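Local atomic coordinates of phosphoribosylformylglycinamidine synthase 2 (Thermus thermophilus, PDB entry 3VIU), a protein that belongs to the AIR synthase-related (PurM-like) family, pairs N- and C-terminal domains twice in one chain, and carries bound ADP and magnesium. Residues R108-M111 / R116-A119; I110-A115 / V257-A262; M176-L181 / V443-D448; T101-I106 / S143-Y148. All blocks are in the same frame, centred on the assembly; numbering follows the deposited sequence.

Overall arrangement
Helix 95-112 runs through three of the four contacts: interaction 4 uses its middle, interaction 1 its last full turn and interaction 2 its C-terminal end. Interactions 1 and 2 share Ile110 and Met111, their centres lie about 8 Å apart, and they converge on bound ADP, where Asp109 OD1 and Asp259 OD2, from two carboxylates of its pocket, stand 2.8 Å from each other. Interaction 3 joins interaction 1 through the sheet, because strands 116-126 and 172-182 are neighbours: Ile118 N lies 2.6 Å from Leu178 O, a probable hydrogen bond. Its centre, about 16 Å from those of interactions 2 and 4, marks the meeting of the two N-terminal domain sheets.

Interaction 1 (R108-M111 / R116-A119); sequences RDIM and RPIA. With ADP (adenosine-5'-diphosphate), chain B.
Met111 and Pro117 meet where helix 95-112 has just handed over to strand 116-126, with only four residues between the segments. The closer part of the contact is aliphatic: CG of Met111, a selenomethionine, lies 4.1 Å from CG of Pro117, and the two side chains cross at about a right angle. In Met111 a chi1 of -69° sets CG beside the backbone N, where this methylene meets the proline; beyond SE the chain bends at chi3, which turns only the CE methyl. Ile110 adds a looser touch, its CG2 branch 4.3 Å from Pro117 CG. The whole interface buries just 119 Å², all of it van der Waals. On the less enclosed side, partly exposed Arg116 starts out away from the helix, and its NH2 forms a salt bridge with Glu243 OE1. Asp109, on another face of the same helix, serves the nucleotide pocket instead: its OD1 is 3.1 Å from O3B of ADP and its OD2 is 3.4 Å from O2B. Strand 116-126 pairs with strand 172-182, where Ile118 and Ala119 both face Leu178 in a classic beta bulge. Cys177 of that strand backs Ile110 and Pro117, and Met242 of helix 235-250 packs on Met111 and Pro117, which places the contact between the sheet and that helix.

Interaction 2 (I110-A115 / V257-A262); sequences IMSMGA and VQDMGA
Ser112 and Val257 bring the C-terminal end of helix 95-112 against edge strand 254-259. Traced outward, Ser112 CB lies 3.8 Å from Val257 O and a little farther from Asp259 OD1. The hydroxyl sits between the backbone N and the carbonyl carbon (chi1 72°), a torsion that folds OG back over its own helix, with Asp109 O its main hydrogen-bond partner; Asn68 OD1 is also within bonding geometry, and one proton can serve only one oxygen at a time. Across the interface OG comes only within 3.9 Å of Asp259 OD1, too long for a hydrogen bond. Val257 answers with carbon: its CB rests 3.8 Å from Ser112 O, and CG1 lies 4.0 Å from Ser112 CA. A water bridges the backbones, donating to Val257 O at 2.8 Å and, weakly, to Ser112 O. The helix closes in a Schellman motif, with Gly114 at positive phi (85°), its N bonded to Met111 O at 2.7 Å, and a weak Ala115 N to Ile110 O bond at 3.5 Å. At this domain junction the Ser112 hydroxyl is taken up by its own helix and Asn68, so its meeting with the Asp259 carboxylate, which touches ADP, is van der Waals.

Interaction 3 (M176-L181 / V443-D448); sequences MCLGLL and VAAKVD
Leu178 points from strand 172-182 at Val443 and Ala445 of strand 441-448, the two strands running antiparallel (169°) with axes 9.4 Å apart. That spacing is about twice the distance between hydrogen-bonded neighbours, so the strands face each other across a layer of side chains. CD2 of Leu178 does most of the touching: it lies 3.8 Å from Val443 CG1 and 3.9 Å from the Ala445 methyl CB. CD1 reaches the same Ala445 CB at 4.1 Å, so both leucine methyls rest against the same side of the alanine methyl. Leu178 and Val443 lie alongside each other, pointing opposite ways; anti to the backbone N (chi1 -177°), the valine's CG1 is the branch that meets the leucine. Two residues along, Met176, a selenomethionine, stretches out almost fully and brings SE to 4.4 Å from Val447 CB, a looser touch. Val544 of strand 538-548 also packs on Met176, Leu178 and Val443, and Phe82 of strand 78-86 on Met176 and Leu178, so the partners named here are all apolar. The strands belong to two sheets with the same 1-2-3-6-4-5 strand order, one from each N-terminal domain; their face-to-face, pseudo-twofold pairing within one chain is consistent with the central barrel that PurM-like proteins build from two such domains.

Interaction 4 (T101-I106 / S143-Y148); sequences TGVGGI and SGIAFY
Two helices of the PurM-like N-terminal domain, 95-112 and 132-152, pack side by side through Val103, Gly104, Ile145 and Tyr148. The segment axes come within 8.9 Å and diverge by 41°, with Val103 and Ile145 nearest in register (CA to CA 6.6 Å). Gly104 CA sits over one face of the Tyr148 ring, 4.0 Å from its centroid and 23° off the normal, a CH-pi contact displaced toward the rim. Having no side chain, Gly104 lets the ring lie against the helix backbone. Val103 runs beside the tyrosine but heads the other way: its CG1 stands obliquely to the ring, 3.9 Å from Tyr148 CD1, while Val103 CG2 meets Ile145 CG1 at 4.2 Å. Both helices rest on strand 116-126, Val103 touching Leu120 and Ile145 touching Asp122; helix 132-152 is also the connection of a beta-alpha-beta crossover between parallel neighbours 116-126 and 156-163. At the polar end of the ring, a water donates to Tyr148 OH at 2.9 Å and to Gly104 O at 3.2 Å, linking the hydroxyl to the backbone of the facing helix. Tyr148 OH is also hydrogen-bonded to Glu306 OE2, a second partner for the phenol oxygen.

Interaction 1 (R108-M111 / R116-A119)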
loop_
_atom_site.group_PDB
_atom_site.type_symbol
_atom_site.label_atom_id
_atom_site.label_comp_id
_atom_site.label_asym_id
_atom_site.label_seq_id
_atom_site.Cartn_x
_atom_site.Cartn_y
_atom_site.Cartn_z
ATOM N N ARG A 108 -9.712 -9.594 3.777
ATOM C CA ARG A 108 -10.115 -10.893 3.266
ATOM C C ARG A 108 -9.068 -11.497 2.331
ATOM O O ARG A 108 -8.864 -12.710 2.335
ATOM C CB ARG A 108 -11.477 -10.786 2.566
ATOM C CG ARG A 108 -12.633 -10.561 3.540
ATOM C CD ARG A 108 -13.977 -10.773 2.868
ATOM N NE ARG A 108 -14.326 -9.689 1.961
ATOM C CZ ARG A 108 -14.758 -8.493 2.357
ATOM N NH1 ARG A 108 -15.050 -7.566 1.454
ATOM N NH2 ARG A 108 -14.908 -8.230 3.653
ATOM N N ASP A 109 -8.397 -10.657 1.542
ATOM C CA ASP A 109 -7.360 -11.150 0.640
ATOM C C ASP A 109 -6.222 -11.774 1.438
ATOM O O ASP A 109 -5.660 -12.791 1.046
ATOM C CB ASP A 109 -6.778 -10.021 -0.216
ATOM C CG ASP A 109 -7.720 -9.563 -1.303
ATOM O OD1 ASP A 109 -8.381 -10.422 -1.922
ATOM O OD2 ASP A 109 -7.784 -8.342 -1.551
ATOM N N ILE A 110 -5.877 -11.145 2.553
ATOM C CA ILE A 110 -4.806 -11.628 3.407
ATOM C C ILE A 110 -5.241 -12.899 4.135
ATOM O O ILE A 110 -4.454 -13.830 4.293
ATOM C CB ILE A 110 -4.413 -10.550 4.430
ATOM C CG1 ILE A 110 -3.946 -9.287 3.692
ATOM C CG2 ILE A 110 -3.372 -11.089 5.392
ATOM C CD1 ILE A 110 -2.940 -9.535 2.603
HETATM N N MSE A 111 -6.496 -12.937 4.573
HETATM C CA MSE A 111 -7.037 -14.106 5.265
HETATM C C MSE A 111 -7.061 -15.324 4.362
HETATM O O MSE A 111 -6.803 -16.440 4.812
HETATM C CB MSE A 111 -8.481 -13.888 5.694
HETATM C CG MSE A 111 -8.751 -12.892 6.778
HETATM SE SE MSE A 111 -10.689 -12.815 6.932
HETATM C CE MSE A 111 -10.969 -10.948 6.507
ATOM N N ARG A 116 -3.127 -14.533 9.438
ATOM C CA ARG A 116 -3.914 -13.723 10.348
ATOM C C ARG A 116 -3.437 -12.277 10.250
ATOM O O ARG A 116 -2.262 -11.982 10.473
ATOM C CB ARG A 116 -3.748 -14.237 11.774
ATOM C CG ARG A 116 -4.380 -13.364 12.827
ATOM C CD ARG A 116 -4.098 -13.920 14.215
ATOM N NE ARG A 116 -4.826 -15.162 14.461
ATOM C CZ ARG A 116 -6.109 -15.214 14.804
ATOM N NH1 ARG A 116 -6.807 -14.092 14.949
ATOM N NH2 ARG A 116 -6.698 -16.387 14.998
ATOM N N PRO A 117 -4.342 -11.358 9.891
ATOM C CA PRO A 117 -4.025 -9.930 9.762
ATOM C C PRO A 117 -3.400 -9.361 11.037
ATOM O O PRO A 117 -3.993 -9.443 12.104
ATOM C CB PRO A 117 -5.383 -9.309 9.468
ATOM C CG PRO A 117 -6.063 -10.382 8.677
ATOM C CD PRO A 117 -5.725 -11.627 9.460
ATOM N N ILE A 118 -2.210 -8.779 10.927
ATOM C CA ILE A 118 -1.553 -8.220 12.099
ATOM C C ILE A 118 -1.406 -6.721 11.984
ATOM O O ILE A 118 -1.063 -6.048 12.959
ATOM C CB ILE A 118 -0.135 -8.834 12.338
ATOM C CG1 ILE A 118 0.791 -8.518 11.156
ATOM C CG2 ILE A 118 -0.252 -10.332 12.561
ATOM C CD1 ILE A 118 2.200 -9.100 11.286
ATOM N N ALA A 119 -1.663 -6.189 10.794
ATOM C CA ALA A 119 -1.544 -4.756 10.615
ATOM C C ALA A 119 -2.159 -4.208 9.334
ATOM O O ALA A 119 -2.254 -4.901 8.317
ATOM C CB ALA A 119 -0.085 -4.360 10.693
HETATM P PB ADP B . -8.593 -8.730 -5.739
HETATM O O1B ADP B . -9.639 -8.313 -6.714
HETATM O O2B ADP B . -8.241 -7.490 -4.775
HETATM O O3B ADP B . -9.184 -10.028 -4.839
HETATM P PA ADP B . -7.081 -8.518 -8.001
HETATM O O1A ADP B . -7.778 -9.359 -9.012
HETATM O O2A ADP B . -7.733 -7.035 -8.015
HETATM O O3A ADP B . -7.231 -9.208 -6.517
HETATM O "O5'" ADP B . -5.489 -8.356 -8.333
HETATM C "C5'" ADP B . -5.142 -9.195 -9.452
HETATM C "C4'" ADP B . -3.819 -9.986 -9.234
HETATM O "O4'" ADP B . -2.703 -9.341 -9.928
HETATM C "C3'" ADP B . -3.376 -10.099 -7.752
HETATM O "O3'" ADP B . -2.705 -11.349 -7.547
HETATM C "C2'" ADP B . -2.454 -8.894 -7.569
HETATM O "O2'" ADP B . -1.528 -9.078 -6.495
HETATM C "C1'" ADP B . -1.781 -8.764 -8.937
HETATM N N9 ADP B . -1.477 -7.363 -9.260
HETATM C C8 ADP B . -2.368 -6.412 -9.672
HETATM N N7 ADP B . -1.765 -5.277 -9.874
HETATM C C5 ADP B . -0.449 -5.418 -9.607
HETATM C C6 ADP B . 0.680 -4.559 -9.643
HETATM N N6 ADP B . 0.545 -3.237 -10.025
HETATM N N1 ADP B . 1.887 -5.059 -9.298
HETATM C C2 ADP B . 2.039 -6.339 -8.924
HETATM N N3 ADP B . 1.003 -7.178 -8.877
HETATM C C4 ADP B . -0.241 -6.766 -9.206
#

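Interaction 2 (I110-A115 / V257-A262)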
loop_
_atom_site.group_PDB
_atom_site.type_symbol
_atom_site.label_atom_id
_atom_site.label_comp_id
_atom_site.label_asym_id
_atom_site.label_seq_id
_atom_site.Cartn_x
_atom_site.Cartn_y
_atom_site.Cartn_z
ATOM N N ILE A 110 -5.877 -11.145 2.553
ATOM C CA ILE A 110 -4.806 -11.628 3.407
ATOM C C ILE A 110 -5.241 -12.899 4.135
ATOM O O ILE A 110 -4.454 -13.830 4.293
ATOM C CB ILE A 110 -4.413 -10.550 4.430
ATOM C CG1 ILE A 110 -3.946 -9.287 3.692
ATOM C CG2 ILE A 110 -3.372 -11.089 5.392
ATOM C CD1 ILE A 110 -2.940 -9.535 2.603
HETATM N N MSE A 111 -6.496 -12.937 4.573
HETATM C CA MSE A 111 -7.037 -14.106 5.265
HETATM C C MSE A 111 -7.061 -15.324 4.362
HETATM O O MSE A 111 -6.803 -16.440 4.812
HETATM C CB MSE A 111 -8.481 -13.888 5.694
HETATM C CG MSE A 111 -8.751 -12.892 6.778
HETATM SE SE MSE A 111 -10.689 -12.815 6.932
HETATM C CE MSE A 111 -10.969 -10.948 6.507
ATOM N N SER A 112 -7.412 -15.115 3.095
ATOM C CA SER A 112 -7.512 -16.233 2.172
ATOM C C SER A 112 -6.197 -16.984 2.025
ATOM O O SER A 112 -6.199 -18.154 1.653
ATOM C CB SER A 112 -8.044 -15.773 0.810
ATOM O OG SER A 112 -7.085 -15.029 0.094
HETATM N N MSE A 113 -5.080 -16.323 2.331
HETATM C CA MSE A 113 -3.766 -16.968 2.261
HETATM C C MSE A 113 -3.534 -17.786 3.536
HETATM O O MSE A 113 -2.532 -18.495 3.659
HETATM C CB MSE A 113 -2.644 -15.934 2.146
HETATM C CG MSE A 113 -2.715 -15.028 0.945
HETATM SE SE MSE A 113 -2.922 -15.948 -0.748
HETATM C CE MSE A 113 -1.223 -16.871 -0.846
ATOM N N GLY A 114 -4.461 -17.669 4.485
ATOM C CA GLY A 114 -4.345 -18.380 5.743
ATOM C C GLY A 114 -3.489 -17.606 6.724
ATOM O O GLY A 114 -2.996 -18.154 7.714
ATOM N N ALA A 115 -3.306 -16.320 6.440
ATOM C CA ALA A 115 -2.505 -15.447 7.289
ATOM C C ALA A 115 -3.414 -14.578 8.143
ATOM O O ALA A 115 -4.362 -13.972 7.643
ATOM C CB ALA A 115 -1.608 -14.570 6.439
ATOM N N VAL A 257 -9.097 -21.375 -0.867
ATOM C CA VAL A 257 -9.951 -20.379 -0.239
ATOM C C VAL A 257 -9.955 -19.129 -1.101
ATOM O O VAL A 257 -8.904 -18.658 -1.536
ATOM C CB VAL A 257 -9.441 -19.993 1.157
ATOM C CG1 VAL A 257 -10.414 -19.028 1.800
ATOM C CG2 VAL A 257 -9.258 -21.229 2.017
ATOM N N GLN A 258 -11.144 -18.595 -1.348
ATOM C CA GLN A 258 -11.297 -17.404 -2.166
ATOM C C GLN A 258 -12.228 -16.414 -1.501
ATOM O O GLN A 258 -13.267 -16.789 -0.955
ATOM C CB GLN A 258 -11.871 -17.766 -3.538
ATOM C CG GLN A 258 -10.851 -17.820 -4.640
ATOM C CD GLN A 258 -10.067 -16.531 -4.744
ATOM O OE1 GLN A 258 -10.627 -15.467 -4.995
ATOM N NE2 GLN A 258 -8.765 -16.619 -4.542
ATOM N N ASP A 259 -11.852 -15.144 -1.532
ATOM C CA ASP A 259 -12.706 -14.121 -0.964
ATOM C C ASP A 259 -13.528 -13.600 -2.120
ATOM O O ASP A 259 -13.155 -13.746 -3.285
ATOM C CB ASP A 259 -11.891 -12.978 -0.354
ATOM C CG ASP A 259 -10.876 -12.407 -1.320
ATOM O OD1 ASP A 259 -9.935 -13.143 -1.689
ATOM O OD2 ASP A 259 -11.016 -11.227 -1.709
HETATM N N MSE A 260 -14.659 -13.003 -1.795
HETATM C CA MSE A 260 -15.511 -12.455 -2.822
HETATM C C MSE A 260 -15.436 -10.943 -2.759
HETATM O O MSE A 260 -15.623 -10.340 -1.703
HETATM C CB MSE A 260 -16.937 -12.961 -2.629
HETATM C CG MSE A 260 -17.018 -14.467 -2.787
HETATM SE SE MSE A 260 -18.798 -15.150 -2.722
HETATM C CE MSE A 260 -19.627 -13.886 -3.907
ATOM N N GLY A 261 -15.119 -10.339 -3.894
ATOM C CA GLY A 261 -15.018 -8.899 -3.948
ATOM C C GLY A 261 -15.691 -8.415 -5.204
ATOM O O GLY A 261 -16.864 -8.699 -5.440
ATOM N N ALA A 262 -14.943 -7.686 -6.016
ATOM C CA ALA A 262 -15.469 -7.169 -7.263
ATOM C C ALA A 262 -15.928 -8.349 -8.114
ATOM O O ALA A 262 -15.176 -9.304 -8.308
ATOM C CB ALA A 262 -14.389 -6.381 -7.991
HETATM O O HOH W 1 -6.266 -17.838 -1.481
#

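Interaction 3 (M176-L181 / V443-D448)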
loop_
_atom_site.group_PDB
_atom_site.type_symbol
_atom_site.label_atom_id
_atom_site.label_comp_id
_atom_site.label_asym_id
_atom_site.label_seq_id
_atom_site.Cartn_x
_atom_site.Cartn_y
_atom_site.Cartn_z
HETATM N N MSE A 176 -3.291 -1.148 2.797
HETATM C CA MSE A 176 -2.336 -2.235 2.763
HETATM C C MSE A 176 -2.563 -3.093 4.001
HETATM O O MSE A 176 -2.901 -2.574 5.063
HETATM C CB MSE A 176 -0.920 -1.672 2.766
HETATM C CG MSE A 176 0.175 -2.710 2.700
HETATM SE SE MSE A 176 1.911 -1.836 2.800
HETATM C CE MSE A 176 3.042 -3.386 3.061
ATOM N N CYS A 177 -2.396 -4.406 3.864
ATOM C CA CYS A 177 -2.573 -5.289 4.999
ATOM C C CYS A 177 -1.445 -6.310 5.171
ATOM O O CYS A 177 -0.936 -6.862 4.203
ATOM C CB CYS A 177 -3.917 -6.009 4.899
ATOM S SG CYS A 177 -4.295 -7.025 6.354
ATOM N N LEU A 178 -1.059 -6.543 6.422
ATOM C CA LEU A 178 -0.018 -7.506 6.761
ATOM C C LEU A 178 -0.625 -8.646 7.572
ATOM O O LEU A 178 -1.392 -8.411 8.511
ATOM C CB LEU A 178 1.086 -6.847 7.600
ATOM C CG LEU A 178 2.431 -6.613 6.922
ATOM C CD1 LEU A 178 2.298 -5.505 5.900
ATOM C CD2 LEU A 178 3.470 -6.257 7.961
ATOM N N GLY A 179 -0.283 -9.880 7.211
ATOM C CA GLY A 179 -0.790 -11.027 7.938
ATOM C C GLY A 179 0.314 -12.045 8.140
ATOM O O GLY A 179 1.199 -12.178 7.286
ATOM N N LEU A 180 0.297 -12.753 9.267
ATOM C CA LEU A 180 1.325 -13.756 9.494
ATOM C C LEU A 180 0.730 -15.143 9.577
ATOM O O LEU A 180 -0.449 -15.322 9.891
ATOM C CB LEU A 180 2.163 -13.453 10.751
ATOM C CG LEU A 180 1.734 -13.756 12.188
ATOM C CD1 LEU A 180 1.377 -15.217 12.366
ATOM C CD2 LEU A 180 2.883 -13.412 13.116
ATOM N N LEU A 181 1.563 -16.127 9.281
ATOM C CA LEU A 181 1.145 -17.512 9.308
ATOM C C LEU A 181 2.365 -18.408 9.367
ATOM O O LEU A 181 3.501 -17.962 9.181
ATOM C CB LEU A 181 0.344 -17.843 8.049
ATOM C CG LEU A 181 1.116 -17.765 6.728
ATOM C CD1 LEU A 181 0.299 -18.425 5.631
ATOM C CD2 LEU A 181 1.424 -16.318 6.371
ATOM N N VAL A 443 8.738 -7.657 12.296
ATOM C CA VAL A 443 8.370 -7.388 10.910
ATOM C C VAL A 443 8.189 -5.888 10.731
ATOM O O VAL A 443 7.406 -5.274 11.452
ATOM C CB VAL A 443 7.055 -8.087 10.554
ATOM C CG1 VAL A 443 6.725 -7.860 9.095
ATOM C CG2 VAL A 443 7.158 -9.573 10.877
ATOM N N ALA A 444 8.918 -5.301 9.782
ATOM C CA ALA A 444 8.828 -3.870 9.521
ATOM C C ALA A 444 8.062 -3.600 8.225
ATOM O O ALA A 444 8.170 -4.357 7.261
ATOM C CB ALA A 444 10.220 -3.263 9.442
ATOM N N ALA A 445 7.300 -2.511 8.208
ATOM C CA ALA A 445 6.501 -2.153 7.046
ATOM C C ALA A 445 6.336 -0.651 6.864
ATOM O O ALA A 445 6.257 0.109 7.831
ATOM C CB ALA A 445 5.127 -2.805 7.152
ATOM N N LYS A 446 6.265 -0.232 5.609
ATOM C CA LYS A 446 6.087 1.169 5.295
ATOM C C LYS A 446 5.549 1.303 3.871
ATOM O O LYS A 446 5.794 0.448 3.023
ATOM C CB LYS A 446 7.424 1.899 5.427
ATOM C CG LYS A 446 7.330 3.316 5.994
ATOM C CD LYS A 446 6.730 4.280 5.010
ATOM C CE LYS A 446 6.660 5.678 5.600
ATOM N NZ LYS A 446 5.798 5.699 6.809
ATOM N N VAL A 447 4.797 2.366 3.621
ATOM C CA VAL A 447 4.255 2.628 2.295
ATOM C C VAL A 447 4.614 4.071 1.961
ATOM O O VAL A 447 4.447 4.953 2.800
ATOM C CB VAL A 447 2.721 2.436 2.267
ATOM C CG1 VAL A 447 2.070 3.229 3.381
ATOM C CG2 VAL A 447 2.171 2.879 0.934
ATOM N N ASP A 448 5.128 4.318 0.757
ATOM C CA ASP A 448 5.511 5.681 0.368
ATOM C C ASP A 448 5.265 6.024 -1.092
ATOM O O ASP A 448 5.082 5.152 -1.935
ATOM C CB ASP A 448 7.012 5.933 0.586
ATOM C CG ASP A 448 7.411 6.021 2.038
ATOM O OD1 ASP A 448 8.091 5.079 2.498
ATOM O OD2 ASP A 448 7.070 7.031 2.711
#

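Interaction 4 (T101-I106 / S143-Y148)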
loop_
_atom_site.group_PDB
_atom_site.type_symbol
_atom_site.label_atom_id
_atom_site.label_comp_id
_atom_site.label_asym_id
_atom_site.label_seq_id
_atom_site.Cartn_x
_atom_site.Cartn_y
_atom_site.Cartn_z
ATOM N N THR A 101 -14.928 -0.278 3.563
ATOM C CA THR A 101 -15.049 -1.397 2.657
ATOM C C THR A 101 -13.701 -1.729 2.045
ATOM O O THR A 101 -13.420 -2.882 1.717
ATOM C CB THR A 101 -16.071 -1.082 1.576
ATOM O OG1 THR A 101 -17.378 -1.204 2.145
ATOM C CG2 THR A 101 -15.943 -2.033 0.405
ATOM N N GLY A 102 -12.858 -0.715 1.900
ATOM C CA GLY A 102 -11.537 -0.957 1.364
ATOM C C GLY A 102 -10.790 -1.803 2.379
ATOM O O GLY A 102 -10.057 -2.720 2.016
ATOM N N VAL A 103 -10.990 -1.507 3.661
ATOM C CA VAL A 103 -10.326 -2.254 4.721
ATOM C C VAL A 103 -10.840 -3.696 4.817
ATOM O O VAL A 103 -10.052 -4.635 4.962
ATOM C CB VAL A 103 -10.486 -1.538 6.079
ATOM C CG1 VAL A 103 -10.007 -2.427 7.210
ATOM C CG2 VAL A 103 -9.680 -0.261 6.065
ATOM N N GLY A 104 -12.154 -3.875 4.726
ATOM C CA GLY A 104 -12.711 -5.215 4.789
ATOM C C GLY A 104 -12.161 -6.105 3.684
ATOM O O GLY A 104 -11.722 -7.226 3.937
ATOM N N GLY A 105 -12.179 -5.594 2.455
ATOM C CA GLY A 105 -11.677 -6.340 1.316
ATOM C C GLY A 105 -10.211 -6.744 1.414
ATOM O O GLY A 105 -9.870 -7.911 1.192
ATOM N N ILE A 106 -9.337 -5.795 1.742
ATOM C CA ILE A 106 -7.913 -6.099 1.848
ATOM C C ILE A 106 -7.687 -7.172 2.921
ATOM O O ILE A 106 -6.836 -8.051 2.772
ATOM C CB ILE A 106 -7.082 -4.809 2.183
ATOM C CG1 ILE A 106 -5.598 -5.063 1.946
ATOM C CG2 ILE A 106 -7.286 -4.386 3.630
ATOM C CD1 ILE A 106 -5.245 -5.251 0.499
ATOM N N SER A 143 -12.683 8.002 9.610
ATOM C CA SER A 143 -13.767 7.559 10.489
ATOM C C SER A 143 -14.092 6.125 10.093
ATOM O O SER A 143 -14.183 5.242 10.944
ATOM C CB SER A 143 -15.033 8.399 10.292
ATOM O OG SER A 143 -14.868 9.727 10.741
ATOM N N GLY A 144 -14.271 5.915 8.789
ATOM C CA GLY A 144 -14.594 4.600 8.265
ATOM C C GLY A 144 -13.504 3.568 8.491
ATOM O O GLY A 144 -13.790 2.413 8.811
ATOM N N ILE A 145 -12.252 3.980 8.321
ATOM C CA ILE A 145 -11.121 3.083 8.523
ATOM C C ILE A 145 -11.061 2.655 9.987
ATOM O O ILE A 145 -10.863 1.482 10.297
ATOM C CB ILE A 145 -9.776 3.766 8.128
ATOM C CG1 ILE A 145 -9.692 3.912 6.606
ATOM C CG2 ILE A 145 -8.592 2.948 8.644
ATOM C CD1 ILE A 145 -8.377 4.487 6.106
ATOM N N ALA A 146 -11.235 3.616 10.886
ATOM C CA ALA A 146 -11.202 3.337 12.320
ATOM C C ALA A 146 -12.341 2.396 12.703
ATOM O O ALA A 146 -12.162 1.487 13.518
ATOM C CB ALA A 146 -11.313 4.645 13.120
ATOM N N PHE A 147 -13.508 2.622 12.113
ATOM C CA PHE A 147 -14.675 1.801 12.397
ATOM C C PHE A 147 -14.455 0.322 12.119
ATOM O O PHE A 147 -14.698 -0.519 12.979
ATOM C CB PHE A 147 -15.880 2.285 11.587
ATOM C CG PHE A 147 -16.977 1.261 11.464
ATOM C CD1 PHE A 147 -17.273 0.685 10.228
ATOM C CD2 PHE A 147 -17.706 0.858 12.583
ATOM C CE1 PHE A 147 -18.281 -0.277 10.104
ATOM C CE2 PHE A 147 -18.717 -0.104 12.473
ATOM C CZ PHE A 147 -19.005 -0.671 11.228
ATOM N N TYR A 148 -13.992 -0.004 10.922
ATOM C CA TYR A 148 -13.792 -1.400 10.586
ATOM C C TYR A 148 -12.647 -2.037 11.349
ATOM O O TYR A 148 -12.813 -3.086 11.967
ATOM C CB TYR A 148 -13.567 -1.556 9.081
ATOM C CG TYR A 148 -14.005 -2.904 8.579
ATOM C CD1 TYR A 148 -13.217 -4.030 8.774
ATOM C CD2 TYR A 148 -15.249 -3.067 7.969
ATOM C CE1 TYR A 148 -13.659 -5.293 8.376
ATOM C CE2 TYR A 148 -15.698 -4.317 7.573
ATOM C CZ TYR A 148 -14.902 -5.423 7.780
ATOM O OH TYR A 148 -15.353 -6.660 7.412
HETATM O O HOH W 2 -13.162 -8.333 6.538
#